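Local atomic coordinates of membrane protein (Acinetobacter baumannii AB307-0294, PDB entry 5DL5), a protein that probably forms an outer-membrane beta-barrel channel of the OprD porin family, through which small molecules, including antibiotics, can enter the cell. Residues S394-S400 / E418-D424. Sequence-based numbering, arbitrary orientation.
Sequences SLRIRNS and EWRIFLD. With C8E ((hydroxyethyloxy)tri(ethyloxy)octane), chain B.
Ser394 and Asp424 exchange two backbone hydrogen bonds, and a water bridges Ser394 OG to Phe422 O. Leu395 CD1 reaches Ile421 CG2 at 4.0 Å on the opposite side of the sheet. Arg396, bonded in both directions to the Phe422 backbone, bends at chi3 (-48°) and brings its guanidinium over Phe422 CB, its plane 12° from that of the ring; NH2 comes to 3.3 Å from Phe422 CD2. NH1 forms a salt bridge with Asp424 OD2 (3.1 Å), approaching from above the carboxylate plane, while Asp424 OD1 pairs with Arg35 of strand 29-43. These two antiparallel strands form a hairpin in the wall of the porin barrel, with the charged side chains on the same face as loop residues Arg141 and Met142, consistent with the channel side. Ile397 CG2 touches the edge of the Trp419 ring at CZ3 (3.8 Å) on the face of Leu395 and Ile421. Arg398 lays its guanidinium flat on that of Arg420, centres 3.6 Å apart, and the like charges are probably offset by Glu418, whose OE1 accepts a bond from Arg420 NH2 (3.0 Å). That NH2 also donates a nearly straight bond to O21 of a bound C8E detergent (2.7 Å). Asn399 CB sits over the six-membered ring of Trp419 in a CH-pi contact, 3.8 Å from its centroid. Ser400 pairs with Glu418 through two backbone bonds, its OG turning to Glu376 while Glu418 OE2 meets Arg41.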
loop_
_atom_site.group_PDB
_atom_site.type_symbol
_atom_site.label_atom_id
_atom_site.label_comp_id
_atom_site.label_asym_id
_atom_site.label_seq_id
_atom_site.Cartn_x
_atom_site.Cartn_y
_atom_site.Cartn_z
ATOM N N SER A 394 -15.374 -0.397 12.197
ATOM C CA SER A 394 -15.734 -1.155 11.034
ATOM C C SER A 394 -15.314 -2.591 11.023
ATOM O O SER A 394 -14.228 -2.953 11.601
ATOM C CB SER A 394 -15.135 -0.547 9.772
ATOM O OG SER A 394 -13.733 -0.448 9.835
ATOM N N LEU A 395 -16.061 -3.363 10.208
ATOM C CA LEU A 395 -15.783 -4.766 9.982
ATOM C C LEU A 395 -15.700 -5.018 8.469
ATOM O O LEU A 395 -16.559 -4.543 7.742
ATOM C CB LEU A 395 -16.781 -5.551 10.756
ATOM C CG LEU A 395 -16.745 -7.052 10.460
ATOM C CD1 LEU A 395 -15.433 -7.604 11.042
ATOM C CD2 LEU A 395 -17.920 -7.720 11.062
ATOM N N ARG A 396 -14.613 -5.648 7.974
ATOM C CA ARG A 396 -14.339 -5.883 6.533
ATOM C C ARG A 396 -14.187 -7.366 6.482
ATOM O O ARG A 396 -13.376 -7.919 7.258
ATOM C CB ARG A 396 -12.964 -5.415 6.096
ATOM C CG ARG A 396 -12.945 -3.983 5.855
ATOM C CD ARG A 396 -11.717 -3.464 5.124
ATOM N NE ARG A 396 -10.408 -3.899 5.604
ATOM C CZ ARG A 396 -9.725 -3.497 6.684
ATOM N NH1 ARG A 396 -10.238 -2.728 7.624
ATOM N NH2 ARG A 396 -8.491 -3.945 6.869
ATOM N N ILE A 397 -14.942 -8.027 5.613
ATOM C CA ILE A 397 -14.850 -9.443 5.377
ATOM C C ILE A 397 -14.609 -9.544 3.865
ATOM O O ILE A 397 -15.374 -9.016 3.094
ATOM C CB ILE A 397 -16.113 -10.249 5.677
ATOM C CG1 ILE A 397 -16.422 -10.316 7.135
ATOM C CG2 ILE A 397 -15.922 -11.685 5.209
ATOM C CD1 ILE A 397 -16.754 -8.967 7.716
ATOM N N ARG A 398 -13.557 -10.213 3.461
ATOM C CA ARG A 398 -13.226 -10.270 2.085
ATOM C C ARG A 398 -12.708 -11.640 1.703
ATOM O O ARG A 398 -12.076 -12.351 2.507
ATOM C CB ARG A 398 -12.280 -9.149 1.677
ATOM C CG ARG A 398 -10.889 -9.205 2.117
ATOM C CD ARG A 398 -9.994 -8.069 1.600
ATOM N NE ARG A 398 -9.048 -8.539 0.592
ATOM C CZ ARG A 398 -8.128 -7.753 0.014
ATOM N NH1 ARG A 398 -8.029 -6.472 0.346
ATOM N NH2 ARG A 398 -7.406 -8.206 -0.978
ATOM N N ASN A 399 -13.041 -12.034 0.485
ATOM C CA ASN A 399 -12.613 -13.315 -0.071
ATOM C C ASN A 399 -12.151 -13.188 -1.537
ATOM O O ASN A 399 -12.751 -12.411 -2.342
ATOM C CB ASN A 399 -13.770 -14.276 0.001
ATOM C CG ASN A 399 -13.477 -15.604 -0.724
ATOM O OD1 ASN A 399 -13.975 -15.877 -1.844
ATOM N ND2 ASN A 399 -12.680 -16.424 -0.103
ATOM N N SER A 400 -11.072 -13.921 -1.849
ATOM C CA SER A 400 -10.528 -14.068 -3.186
ATOM C C SER A 400 -10.459 -15.510 -3.573
ATOM O O SER A 400 -9.866 -16.366 -2.839
ATOM C CB SER A 400 -9.161 -13.457 -3.291
ATOM O OG SER A 400 -9.353 -12.095 -3.303
ATOM N N GLU A 418 -8.600 -17.333 -0.432
ATOM C CA GLU A 418 -8.094 -16.432 0.596
ATOM C C GLU A 418 -9.281 -15.862 1.320
ATOM O O GLU A 418 -10.232 -15.445 0.682
ATOM C CB GLU A 418 -7.326 -15.243 0.053
ATOM C CG GLU A 418 -6.836 -14.284 1.182
ATOM C CD GLU A 418 -5.963 -13.090 0.738
ATOM O OE1 GLU A 418 -6.449 -12.194 0.114
ATOM O OE2 GLU A 418 -4.760 -13.014 1.083
ATOM N N TRP A 419 -9.223 -15.815 2.634
ATOM C CA TRP A 419 -10.172 -14.954 3.394
ATOM C C TRP A 419 -9.401 -13.959 4.249
ATOM O O TRP A 419 -8.395 -14.386 4.877
ATOM C CB TRP A 419 -10.964 -15.774 4.368
ATOM C CG TRP A 419 -12.027 -16.558 3.724
ATOM C CD1 TRP A 419 -11.927 -17.840 3.300
ATOM C CD2 TRP A 419 -13.401 -16.167 3.523
ATOM N NE1 TRP A 419 -13.097 -18.239 2.789
ATOM C CE2 TRP A 419 -14.039 -17.255 2.906
ATOM C CE3 TRP A 419 -14.140 -15.005 3.792
ATOM C CZ2 TRP A 419 -15.406 -17.244 2.559
ATOM C CZ3 TRP A 419 -15.489 -14.950 3.393
ATOM C CH2 TRP A 419 -16.106 -16.076 2.781
ATOM N N ARG A 420 -9.947 -12.756 4.384
ATOM C CA ARG A 420 -9.421 -11.724 5.311
ATOM C C ARG A 420 -10.547 -11.104 6.035
ATOM O O ARG A 420 -11.561 -10.726 5.444
ATOM C CB ARG A 420 -8.642 -10.571 4.708
ATOM C CG ARG A 420 -7.608 -10.942 3.716
ATOM C CD ARG A 420 -6.830 -9.685 3.266
ATOM N NE ARG A 420 -5.987 -10.121 2.192
ATOM C CZ ARG A 420 -5.265 -9.304 1.391
ATOM N NH1 ARG A 420 -5.149 -7.971 1.604
ATOM N NH2 ARG A 420 -4.639 -9.845 0.378
ATOM N N ILE A 421 -10.380 -11.001 7.358
ATOM C CA ILE A 421 -11.346 -10.322 8.149
ATOM C C ILE A 421 -10.589 -9.348 9.096
ATOM O O ILE A 421 -9.602 -9.830 9.808
ATOM C CB ILE A 421 -12.137 -11.324 8.976
ATOM C CG1 ILE A 421 -12.764 -12.380 8.056
ATOM C CG2 ILE A 421 -13.169 -10.621 9.837
ATOM C CD1 ILE A 421 -13.378 -13.522 8.774
ATOM N N PHE A 422 -11.123 -8.102 9.221
ATOM C CA PHE A 422 -10.511 -7.076 10.022
ATOM C C PHE A 422 -11.589 -6.321 10.732
ATOM O O PHE A 422 -12.473 -5.805 10.097
ATOM C CB PHE A 422 -9.692 -6.104 9.141
ATOM C CG PHE A 422 -8.383 -6.690 8.672
ATOM C CD1 PHE A 422 -7.251 -6.751 9.555
ATOM C CD2 PHE A 422 -8.236 -7.161 7.370
ATOM C CE1 PHE A 422 -6.033 -7.291 9.140
ATOM C CE2 PHE A 422 -6.991 -7.722 6.968
ATOM C CZ PHE A 422 -5.905 -7.829 7.895
ATOM N N LEU A 423 -11.493 -6.304 12.041
ATOM C CA LEU A 423 -12.238 -5.419 12.904
ATOM C C LEU A 423 -11.332 -4.257 13.383
ATOM O O LEU A 423 -10.329 -4.508 14.065
ATOM C CB LEU A 423 -12.707 -6.212 14.147
ATOM C CG LEU A 423 -13.377 -5.442 15.268
ATOM C CD1 LEU A 423 -14.609 -4.824 14.662
ATOM C CD2 LEU A 423 -13.747 -6.291 16.502
ATOM N N ASP A 424 -11.714 -3.027 13.071
ATOM C CA ASP A 424 -10.958 -1.776 13.356
ATOM C C ASP A 424 -11.814 -0.960 14.251
ATOM O O ASP A 424 -12.938 -0.604 13.877
ATOM C CB ASP A 424 -10.722 -0.991 12.055
ATOM C CG ASP A 424 -9.585 -1.560 11.211
ATOM O OD1 ASP A 424 -8.945 -2.539 11.678
ATOM O OD2 ASP A 424 -9.352 -1.092 10.043
HETATM C C6 C8E B . 7.848 -14.423 5.113
HETATM C C7 C8E B . 6.344 -14.785 5.278
HETATM C C8 C8E B . 5.784 -15.850 4.306
HETATM O O9 C8E B . 4.385 -15.642 3.893
HETATM C C10 C8E B . 4.369 -15.544 2.473
HETATM C C11 C8E B . 4.665 -14.095 2.044
HETATM O O12 C8E B . 4.200 -13.833 0.738
HETATM C C13 C8E B . 2.786 -13.924 0.511
HETATM C C14 C8E B . 2.137 -12.571 0.639
HETATM O O15 C8E B . 1.294 -12.217 -0.455
HETATM C C16 C8E B . 1.831 -12.239 -1.785
HETATM C C17 C8E B . 1.097 -11.109 -2.506
HETATM O O18 C8E B . -0.199 -10.986 -1.845
HETATM C C19 C8E B . -0.692 -9.645 -1.723
HETATM C C20 C8E B . -2.100 -9.696 -1.156
HETATM O O21 C8E B . -2.896 -8.477 -1.204
HETATM O O HOH W 1 -12.245 -3.157 9.243
#